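Local coordinates for Ulp1-like SUMO protease (Chaetomium thermophilum, PDB 6DG4), which probably cleaves SUMO from its precursors and conjugates as a Ulp1-like cysteine protease of the C48 family, represented here by its catalytic domain, at residues A[74-77]-A[78-82]. Residues are numbered along the deposited sequence; the frame is centred on the assembly and turned at random.
Sequences DYVN and TKKGA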
# COMPACT_ATOMS: atom_id res chain seq x y z
N ASP A 74 5.41 -2.16 -7.82
CA ASP A 74 6.10 -2.81 -8.93
C ASP A 74 5.20 -2.91 -10.16
O ASP A 74 5.69 -2.79 -11.29
CB ASP A 74 6.60 -4.18 -8.51
CG ASP A 74 7.67 -4.69 -9.43
OD1 ASP A 74 8.71 -4.02 -9.56
OD2 ASP A 74 7.46 -5.75 -10.03
N TYR A 75 3.89 -3.12 -9.97
CA TYR A 75 2.98 -3.08 -11.10
C TYR A 75 3.10 -1.75 -11.84
O TYR A 75 3.23 -1.71 -13.07
CB TYR A 75 1.52 -3.34 -10.68
CG TYR A 75 0.61 -2.98 -11.83
CD1 TYR A 75 0.36 -3.88 -12.86
CD2 TYR A 75 0.08 -1.70 -11.94
CE1 TYR A 75 -0.41 -3.52 -13.95
CE2 TYR A 75 -0.69 -1.34 -13.01
CZ TYR A 75 -0.93 -2.24 -14.01
OH TYR A 75 -1.68 -1.83 -15.08
N VAL A 76 3.04 -0.64 -11.10
CA VAL A 76 3.05 0.67 -11.73
C VAL A 76 4.38 0.90 -12.45
O VAL A 76 4.41 1.39 -13.59
CB VAL A 76 2.76 1.78 -10.70
CG1 VAL A 76 2.95 3.15 -11.33
CG2 VAL A 76 1.35 1.64 -10.14
N ASN A 77 5.49 0.56 -11.80
CA ASN A 77 6.79 0.83 -12.39
C ASN A 77 7.01 0.01 -13.65
O ASN A 77 7.58 0.50 -14.63
CB ASN A 77 7.88 0.56 -11.36
CG ASN A 77 7.85 1.55 -10.23
OD1 ASN A 77 7.45 2.70 -10.41
ND2 ASN A 77 8.27 1.12 -9.05
N THR A 78 6.56 -1.25 -13.64
CA THR A 78 6.66 -2.08 -14.83
C THR A 78 5.77 -1.54 -15.95
O THR A 78 6.20 -1.47 -17.11
CB THR A 78 6.29 -3.51 -14.47
OG1 THR A 78 7.27 -4.02 -13.56
CG2 THR A 78 6.22 -4.39 -15.69
N LYS A 79 4.54 -1.14 -15.61
CA LYS A 79 3.63 -0.63 -16.63
C LYS A 79 4.19 0.63 -17.28
O LYS A 79 4.08 0.80 -18.50
CB LYS A 79 2.27 -0.35 -15.97
CG LYS A 79 1.21 0.23 -16.89
CD LYS A 79 0.84 -0.75 -17.97
CE LYS A 79 -0.38 -0.29 -18.74
NZ LYS A 79 -0.68 -1.20 -19.88
N LYS A 80 4.80 1.50 -16.48
CA LYS A 80 5.34 2.76 -16.98
C LYS A 80 6.76 2.64 -17.51
O LYS A 80 7.30 3.62 -18.03
CB LYS A 80 5.28 3.82 -15.87
CG LYS A 80 3.85 4.08 -15.38
CD LYS A 80 3.73 5.31 -14.49
CE LYS A 80 3.88 6.61 -15.29
NZ LYS A 80 2.77 6.81 -16.27
N GLY A 81 7.37 1.46 -17.42
CA GLY A 81 8.75 1.29 -17.85
C GLY A 81 9.73 2.17 -17.10
O GLY A 81 10.70 2.66 -17.69
N ALA A 82 9.50 2.37 -15.81
CA ALA A 82 10.34 3.27 -15.04
C ALA A 82 11.71 2.65 -14.81
O ALA A 82 11.82 1.44 -14.60
CB ALA A 82 9.69 3.55 -13.69
O HOH W 1 6.24 -6.08 -12.42
O HOH W 2 9.50 -2.66 -12.08
O HOH W 3 10.48 -0.91 -14.67
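Lys79 lays its CB over one face of the Tyr75 ring, 4.2 Å above the plane and offset toward the rim, and its chain then runs beside the ring in the same direction. The i to i+4 spacing puts both residues on one flank of the helix, and the shared first torsion, CG anti to the backbone N, gives them their common course; CG of Lys79 comes 4.0 Å from Tyr75 OH. That hydroxyl is hydrogen-bonded to Asp251 near the C-terminus, and the ammonium of Lys79 makes a long, weak ion pair with the same carboxylate. One residue further on, Val76 and Lys80 repeat the pairing, with the CG1 methyl of Val76 3.9 Å from Lys80 CD.

On another flank, Asp74 OD2 and Thr78 OG1 stand 3.9 Å apart, and OG1 of Thr78 lies 3.0 Å from Asp74 O. Two waters link the carboxylate to the hydroxyl, one through each oxygen: one donates to OD2, the other to OD1, and both also hydrogen-bond to OG1.

These pairs occupy the last turns of helix 62-80 in the catalytic domain, which finishes in a Schellman motif. Gly81 supplies the positive phi (60°), its N bonds back to Thr78 O, and Ala82 N reaches Asn77 O at 2.9 Å. This closing bond is nearly straight, 163° at the hydrogen, and lies in the carbonyl plane, whereas the preceding i to i+4 donors are tilted from theirs. A water bridges the turn, donating to Ala82 O and weakly to Asn77 O. Asn77 turns its amide back along the helix flank, CG beside the backbone N: OD1 passes 4.1 Å from Ala82 CB and accepts from Lys88 N, while ND2 donates to Cys89 O, tying the helix to the start of strand 89-91, an outermost strand of the mixed sheet.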